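PDB 6TO1: minor fimbrium subunit Mfa5 from Porphyromonas gingivalis ATCC 33277, which serves as an accessory subunit of the minor fimbriae, surface pili that mediate biofilm formation and adhesion to host cells and other oral bacteria. Local coordinates for residues K147-K159 and D190-T202. Numbering follows the deposited sequence.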
ATOM      1  N   LYS A 147      38.021  14.845  -8.332  1.00 25.51           N
ATOM      2  CA  LYS A 147      37.249  14.902  -9.572  1.00 27.81           C
ATOM      3  C   LYS A 147      36.200  13.802  -9.598  1.00 25.88           C
ATOM      4  O   LYS A 147      35.052  14.041 -10.001  1.00 25.75           O
ATOM      5  CB  LYS A 147      38.180  14.831 -10.794  1.00 28.27           C
ATOM      6  CG  LYS A 147      38.746  16.224 -11.176  1.00 34.15           C
ATOM      7  CD  LYS A 147      40.127  16.152 -11.849  1.00 47.77           C
ATOM      8  CE  LYS A 147      40.107  15.347 -13.147  1.00 68.66           C
ATOM      9  NZ  LYS A 147      41.322  15.605 -13.991  1.00 78.99           N
ATOM     10  N   SER A 148      36.552  12.600  -9.108  1.00 22.87           N
ATOM     11  CA  SER A 148      35.610  11.484  -9.093  1.00 20.55           C
ATOM     12  C   SER A 148      34.533  11.687  -8.031  1.00 20.59           C
ATOM     13  O   SER A 148      33.370  11.333  -8.246  1.00 23.80           O
ATOM     14  CB  SER A 148      36.350  10.165  -8.835  1.00 20.07           C
ATOM     15  OG  SER A 148      35.450   9.085  -8.786  1.00 24.45           O
ATOM     16  N   ALA A 149      34.900  12.248  -6.876  1.00 24.04           N
ATOM     17  CA  ALA A 149      33.889  12.564  -5.875  1.00 22.81           C
ATOM     18  C   ALA A 149      32.878  13.572  -6.419  1.00 22.38           C
ATOM     19  O   ALA A 149      31.677  13.467  -6.151  1.00 23.41           O
ATOM     20  CB  ALA A 149      34.557  13.108  -4.612  1.00 22.74           C
ATOM     21  N   ILE A 150      33.354  14.565  -7.176  1.00 22.70           N
ATOM     22  CA  ILE A 150      32.470  15.592  -7.725  1.00 22.11           C
ATOM     23  C   ILE A 150      31.537  14.996  -8.773  1.00 27.11           C
ATOM     24  O   ILE A 150      30.331  15.290  -8.799  1.00 26.49           O
ATOM     25  CB  ILE A 150      33.314  16.746  -8.303  1.00 23.79           C
ATOM     26  CG1 ILE A 150      33.911  17.578  -7.180  1.00 25.78           C
ATOM     27  CG2 ILE A 150      32.501  17.608  -9.253  1.00 27.14           C
ATOM     28  CD1 ILE A 150      34.989  18.553  -7.642  1.00 29.19           C
ATOM     29  N   ALA A 151      32.080  14.175  -9.667  1.00 27.37           N
ATOM     30  CA  ALA A 151      31.262  13.558 -10.700  1.00 29.40           C
ATOM     31  C   ALA A 151      30.263  12.576 -10.095  1.00 24.60           C
ATOM     32  O   ALA A 151      29.074  12.588 -10.446  1.00 25.11           O
ATOM     33  CB  ALA A 151      32.153  12.855 -11.721  1.00 30.65           C
ATOM     34  N   SER A 152      30.734  11.712  -9.176  1.00 23.16           N
ATOM     35  CA  SER A 152      29.859  10.689  -8.620  1.00 22.03           C
ATOM     36  C   SER A 152      28.850  11.296  -7.657  1.00 18.33           C
ATOM     37  O   SER A 152      27.714  10.823  -7.579  1.00 24.78           O
ATOM     38  CB  SER A 152      30.681   9.585  -7.920  1.00 24.53           C
ATOM     39  OG  SER A 152      31.479  10.090  -6.865  1.00 23.00           O
ATOM     40  N   GLY A 153      29.240  12.345  -6.920  1.00 21.14           N
ATOM     41  CA  GLY A 153      28.299  12.964  -6.010  1.00 25.10           C
ATOM     42  C   GLY A 153      27.123  13.569  -6.748  1.00 30.53           C
ATOM     43  O   GLY A 153      25.979  13.464  -6.313  1.00 21.32           O
ATOM     44  N   GLN A 154      27.383  14.197  -7.887  1.00 24.88           N
ATOM     45  CA  GLN A 154      26.278  14.721  -8.682  1.00 25.94           C
ATOM     46  C   GLN A 154      25.396  13.598  -9.193  1.00 23.21           C
ATOM     47  O   GLN A 154      24.164  13.705  -9.171  1.00 25.93           O
ATOM     48  CB  GLN A 154      26.823  15.546  -9.830  1.00 22.63           C
ATOM     49  CG  GLN A 154      27.475  16.809  -9.360  1.00 24.40           C
ATOM     50  CD  GLN A 154      28.042  17.579 -10.513  1.00 33.51           C
ATOM     51  OE1 GLN A 154      27.368  18.433 -11.088  1.00 29.57           O
ATOM     52  NE2 GLN A 154      29.284  17.280 -10.870  1.00 26.77           N
ATOM     53  N   ARG A 155      26.003  12.506  -9.648  1.00 24.60           N
ATOM     54  CA  ARG A 155      25.224  11.371 -10.112  1.00 26.07           C
ATOM     55  C   ARG A 155      24.337  10.821  -9.007  1.00 24.99           C
ATOM     56  O   ARG A 155      23.184  10.456  -9.266  1.00 20.74           O
ATOM     57  CB  ARG A 155      26.149  10.295 -10.669  1.00 26.98           C
ATOM     58  CG  ARG A 155      25.368   9.131 -11.269  1.00 40.09           C
ATOM     59  CD  ARG A 155      26.266   7.938 -11.610  1.00 49.53           C
ATOM     60  NE  ARG A 155      25.481   6.707 -11.737  1.00 60.33           N
ATOM     61  CZ  ARG A 155      25.116   6.163 -12.895  1.00 55.60           C
ATOM     62  NH1 ARG A 155      25.460   6.736 -14.041  1.00 59.12           N
ATOM     63  NH2 ARG A 155      24.400   5.044 -12.907  1.00 58.64           N
ATOM     64  N   PHE A 156      24.860  10.744  -7.774  1.00 23.20           N
ATOM     65  CA  PHE A 156      24.066  10.251  -6.653  1.00 22.04           C
ATOM     66  C   PHE A 156      22.882  11.177  -6.371  1.00 18.15           C
ATOM     67  O   PHE A 156      21.760  10.718  -6.126  1.00 24.33           O
ATOM     68  CB  PHE A 156      24.934  10.132  -5.383  1.00 23.47           C
ATOM     69  CG  PHE A 156      26.100   9.190  -5.506  1.00 22.42           C
ATOM     70  CD1 PHE A 156      26.088   8.148  -6.418  1.00 25.75           C
ATOM     71  CD2 PHE A 156      27.205   9.339  -4.687  1.00 24.14           C
ATOM     72  CE1 PHE A 156      27.165   7.283  -6.512  1.00 26.35           C
ATOM     73  CE2 PHE A 156      28.288   8.473  -4.778  1.00 24.39           C
ATOM     74  CZ  PHE A 156      28.275   7.454  -5.698  1.00 24.29           C
ATOM     75  N   VAL A 157      23.130  12.491  -6.351  1.00 19.64           N
ATOM     76  CA  VAL A 157      22.043  13.441  -6.122  1.00 18.83           C
ATOM     77  C   VAL A 157      20.930  13.224  -7.139  1.00 25.60           C
ATOM     78  O   VAL A 157      19.753  13.111  -6.788  1.00 22.32           O
ATOM     79  CB  VAL A 157      22.570  14.885  -6.164  1.00 24.38           C
ATOM     80  CG1 VAL A 157      21.429  15.863  -6.279  1.00 28.67           C
ATOM     81  CG2 VAL A 157      23.430  15.163  -4.913  1.00 26.00           C
ATOM     82  N   LYS A 158      21.291  13.158  -8.412  1.00 24.31           N
ATOM     83  CA  LYS A 158      20.286  13.024  -9.460  1.00 25.84           C
ATOM     84  C   LYS A 158      19.570  11.687  -9.415  1.00 30.43           C
ATOM     85  O   LYS A 158      18.386  11.616  -9.742  1.00 27.70           O
ATOM     86  CB  LYS A 158      20.953  13.216 -10.815  1.00 26.20           C
ATOM     87  CG  LYS A 158      21.513  14.612 -11.002  1.00 34.27           C
ATOM     88  CD  LYS A 158      22.288  14.705 -12.306  1.00 39.93           C
ATOM     89  CE  LYS A 158      22.946  16.058 -12.483  1.00 58.09           C
ATOM     90  NZ  LYS A 158      23.924  16.032 -13.614  1.00 75.31           N
ATOM     91  N   LYS A 159      20.267  10.622  -9.018  1.00 26.54           N
ATOM     92  CA  LYS A 159      19.640   9.318  -8.879  1.00 23.86           C
ATOM     93  C   LYS A 159      18.646   9.283  -7.728  1.00 27.69           C
ATOM     94  O   LYS A 159      17.575   8.669  -7.837  1.00 25.67           O
ATOM     95  CB  LYS A 159      20.742   8.267  -8.700  1.00 33.08           C
ATOM     96  CG  LYS A 159      20.299   6.856  -8.888  1.00 52.79           C
ATOM     97  CD  LYS A 159      21.463   5.917  -8.637  1.00 53.65           C
ATOM     98  CE  LYS A 159      22.263   5.660  -9.900  1.00 55.49           C
ATOM     99  NZ  LYS A 159      23.334   4.653  -9.621  1.00 59.14           N
ATOM    100  N   ASP A 190      16.386  20.410  -4.116  1.00 24.22           N
ATOM    101  CA  ASP A 190      16.890  21.257  -5.195  1.00 26.87           C
ATOM    102  C   ASP A 190      18.188  20.684  -5.758  1.00 26.28           C
ATOM    103  O   ASP A 190      19.292  21.050  -5.339  1.00 25.84           O
ATOM    104  CB  ASP A 190      17.065  22.680  -4.672  1.00 25.67           C
ATOM    105  CG  ASP A 190      17.435  23.682  -5.758  1.00 27.78           C
ATOM    106  OD1 ASP A 190      17.858  23.267  -6.850  1.00 29.17           O
ATOM    107  OD2 ASP A 190      17.345  24.893  -5.484  1.00 30.00           O
ATOM    108  N   THR A 191      18.043  19.821  -6.768  1.00 26.96           N
ATOM    109  CA  THR A 191      19.190  19.122  -7.341  1.00 22.18           C
ATOM    110  C   THR A 191      20.191  20.090  -7.956  1.00 30.29           C
ATOM    111  O   THR A 191      21.401  19.880  -7.849  1.00 26.71           O
ATOM    112  CB  THR A 191      18.737  18.103  -8.382  1.00 31.16           C
ATOM    113  OG1 THR A 191      18.038  18.772  -9.445  1.00 34.69           O
ATOM    114  CG2 THR A 191      17.826  17.084  -7.755  1.00 29.31           C
ATOM    115  N   ALA A 192      19.725  21.177  -8.580  1.00 31.99           N
ATOM    116  CA  ALA A 192      20.676  22.101  -9.198  1.00 30.14           C
ATOM    117  C   ALA A 192      21.526  22.817  -8.150  1.00 26.53           C
ATOM    118  O   ALA A 192      22.718  23.060  -8.365  1.00 29.24           O
ATOM    119  CB  ALA A 192      19.936  23.133 -10.053  1.00 37.13           C
ATOM    120  N   PHE A 193      20.917  23.199  -7.033  1.00 26.29           N
ATOM    121  CA  PHE A 193      21.650  23.802  -5.936  1.00 24.85           C
ATOM    122  C   PHE A 193      22.680  22.823  -5.377  1.00 26.15           C
ATOM    123  O   PHE A 193      23.843  23.171  -5.184  1.00 24.35           O
ATOM    124  CB  PHE A 193      20.665  24.241  -4.846  1.00 27.43           C
ATOM    125  CG  PHE A 193      21.306  24.954  -3.699  1.00 26.05           C
ATOM    126  CD1 PHE A 193      21.616  26.297  -3.777  1.00 33.08           C
ATOM    127  CD2 PHE A 193      21.637  24.261  -2.542  1.00 28.34           C
ATOM    128  CE1 PHE A 193      22.234  26.935  -2.722  1.00 38.98           C
ATOM    129  CE2 PHE A 193      22.252  24.888  -1.494  1.00 25.93           C
ATOM    130  CZ  PHE A 193      22.543  26.231  -1.567  1.00 35.67           C
ATOM    131  N   LEU A 194      22.257  21.595  -5.091  1.00 25.06           N
ATOM    132  CA  LEU A 194      23.181  20.617  -4.530  1.00 24.36           C
ATOM    133  C   LEU A 194      24.347  20.359  -5.475  1.00 24.92           C
ATOM    134  O   LEU A 194      25.509  20.323  -5.052  1.00 22.96           O
ATOM    135  CB  LEU A 194      22.419  19.320  -4.240  1.00 20.59           C
ATOM    136  CG  LEU A 194      21.436  19.315  -3.057  1.00 22.55           C
ATOM    137  CD1 LEU A 194      20.542  18.076  -3.174  1.00 23.40           C
ATOM    138  CD2 LEU A 194      22.165  19.366  -1.727  1.00 25.34           C
ATOM    139  N   CYS A 195      24.065  20.214  -6.772  1.00 24.48           N
ATOM    140  CA  CYS A 195      25.132  19.869  -7.702  1.00 25.49           C
ATOM    141  C   CYS A 195      26.099  21.020  -7.878  1.00 25.96           C
ATOM    142  O   CYS A 195      27.298  20.798  -8.066  1.00 25.61           O
ATOM    143  CB  CYS A 195      24.546  19.431  -9.042  1.00 26.58           C
ATOM    144  SG  CYS A 195      23.760  17.788  -8.974  1.00 29.48           S
ATOM    145  N   GLN A 196      25.606  22.253  -7.789  1.00 30.45           N
ATOM    146  CA  GLN A 196      26.477  23.414  -7.865  1.00 30.58           C
ATOM    147  C   GLN A 196      27.442  23.445  -6.686  1.00 27.82           C
ATOM    148  O   GLN A 196      28.627  23.745  -6.853  1.00 25.44           O
ATOM    149  CB  GLN A 196      25.613  24.675  -7.933  1.00 30.86           C
ATOM    150  CG  GLN A 196      26.351  25.909  -8.364  1.00 41.80           C
ATOM    151  CD  GLN A 196      27.201  26.465  -7.246  1.00 55.42           C
ATOM    152  OE1 GLN A 196      26.716  26.659  -6.130  1.00 52.50           O
ATOM    153  NE2 GLN A 196      28.481  26.706  -7.528  1.00 53.87           N
ATOM    154  N   LYS A 197      26.961  23.105  -5.489  1.00 23.62           N
ATOM    155  CA  LYS A 197      27.856  23.085  -4.339  1.00 22.36           C
ATOM    156  C   LYS A 197      28.903  21.986  -4.468  1.00 21.83           C
ATOM    157  O   LYS A 197      30.059  22.171  -4.070  1.00 25.14           O
ATOM    158  CB  LYS A 197      27.048  22.914  -3.058  1.00 22.42           C
ATOM    159  CG  LYS A 197      26.114  24.065  -2.755  1.00 26.33           C
ATOM    160  CD  LYS A 197      26.890  25.323  -2.467  1.00 29.96           C
ATOM    161  CE  LYS A 197      25.963  26.456  -2.033  1.00 40.32           C
ATOM    162  NZ  LYS A 197      26.736  27.708  -1.812  1.00 39.16           N
ATOM    163  N   ILE A 198      28.516  20.830  -5.021  1.00 24.29           N
ATOM    164  CA  ILE A 198      29.467  19.740  -5.215  1.00 25.74           C
ATOM    165  C   ILE A 198      30.529  20.136  -6.226  1.00 28.83           C
ATOM    166  O   ILE A 198      31.720  19.842  -6.048  1.00 25.31           O
ATOM    167  CB  ILE A 198      28.719  18.462  -5.637  1.00 18.96           C
ATOM    168  CG1 ILE A 198      27.771  18.007  -4.526  1.00 18.16           C
ATOM    169  CG2 ILE A 198      29.702  17.392  -6.043  1.00 24.20           C
ATOM    170  CD1 ILE A 198      26.898  16.852  -4.923  1.00 24.89           C
ATOM    171  N   ARG A 199      30.127  20.824  -7.305  1.00 26.90           N
ATOM    172  CA  ARG A 199      31.097  21.257  -8.307  1.00 25.71           C
ATOM    173  C   ARG A 199      32.074  22.281  -7.755  1.00 21.88           C
ATOM    174  O   ARG A 199      33.165  22.437  -8.315  1.00 31.56           O
ATOM    175  CB  ARG A 199      30.384  21.843  -9.539  1.00 26.86           C
ATOM    176  CG  ARG A 199      29.760  20.777 -10.399  1.00 30.60           C
ATOM    177  CD  ARG A 199      29.363  21.322 -11.777  1.00 31.11           C
ATOM    178  NE  ARG A 199      28.495  22.472 -11.623  1.00 28.45           N
ATOM    179  CZ  ARG A 199      27.173  22.401 -11.562  1.00 31.76           C
ATOM    180  NH1 ARG A 199      26.562  21.233 -11.660  1.00 31.57           N
ATOM    181  NH2 ARG A 199      26.461  23.510 -11.417  1.00 33.68           N
ATOM    182  N   ALA A 200      31.743  22.950  -6.656  1.00 23.40           N
ATOM    183  CA  ALA A 200      32.636  23.966  -6.112  1.00 25.54           C
ATOM    184  C   ALA A 200      33.617  23.422  -5.064  1.00 27.04           C
ATOM    185  O   ALA A 200      34.338  24.218  -4.445  1.00 23.94           O
ATOM    186  CB  ALA A 200      31.840  25.110  -5.483  1.00 31.10           C
ATOM    187  N   LEU A 201      33.634  22.109  -4.833  1.00 25.99           N
ATOM    188  CA  LEU A 201      34.586  21.521  -3.900  1.00 24.88           C
ATOM    189  C   LEU A 201      36.007  21.808  -4.366  1.00 25.51           C
ATOM    190  O   LEU A 201      36.301  21.768  -5.563  1.00 24.42           O
ATOM    191  CB  LEU A 201      34.379  20.010  -3.812  1.00 21.51           C
ATOM    192  CG  LEU A 201      33.061  19.482  -3.261  1.00 22.72           C
ATOM    193  CD1 LEU A 201      33.093  17.937  -3.378  1.00 27.17           C
ATOM    194  CD2 LEU A 201      32.811  19.904  -1.832  1.00 24.89           C
ATOM    195  N   THR A 202      36.901  22.040  -3.408  1.00 25.98           N
ATOM    196  CA  THR A 202      38.266  22.399  -3.722  1.00 30.39           C
ATOM    197  C   THR A 202      39.185  21.865  -2.634  1.00 22.75           C
ATOM    198  O   THR A 202      38.802  21.875  -1.455  1.00 24.08           O
ATOM    199  CB  THR A 202      38.371  23.928  -3.832  1.00 31.40           C
ATOM    200  OG1 THR A 202      39.614  24.297  -4.426  1.00 36.71           O
ATOM    201  CG2 THR A 202      38.263  24.546  -2.464  1.00 24.72           C
TER
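Ile150 lies against Ile198, Arg199 and Leu201: its CG1 comes 3.3 Å from Ile198 O and also touches Leu201 CD1, the Ile150 and Leu201 side chains sliding past each other in opposite directions, while its CG2 meets the backbone of Arg199. At Gly153 the bare backbone receives the tip of Ile198, whose CD1 is 3.8 Å from Gly153 C; Ile198 is a knob in the hole formed by Ile150, Gly153, Gln154 and Val157. Gln154 has CG beside its backbone N (chi1 -68°) and is extended beyond it, which carries the amide over Cys195 to Arg199. Gln154 NE2 donates back to Ile150 O (3.1 Å), which takes Gln154 N and NE2 from opposite faces of its plane. Gln154 OE1 accepts from Arg199 NH1 (3.0 Å), tilted from the carbonyl plane and bent to 144° at the hydrogen. The amide and guanidinium planes stand 55° apart, and Arg199 CG packs on the same amide. Val157 is the reciprocal knob, set among Thr191, Leu194, Cys195 and Ile198; Val157 CG1 reaches Leu194 CD1 (3.9 Å) and CG2 meets Ile198 CD1 tip to tip. On the outer flank, Lys158 lays CE near Cys195 SG. The axes of the two helical segments run antiparallel and come within 9.2 Å. Leu194, Ile198 and Leu201 also touch strand 170-177, and Val157 strand 126-133. Such neighbouring helices on one face of a mainly parallel sheet characterise the Rossmann-like von Willebrand factor A fold.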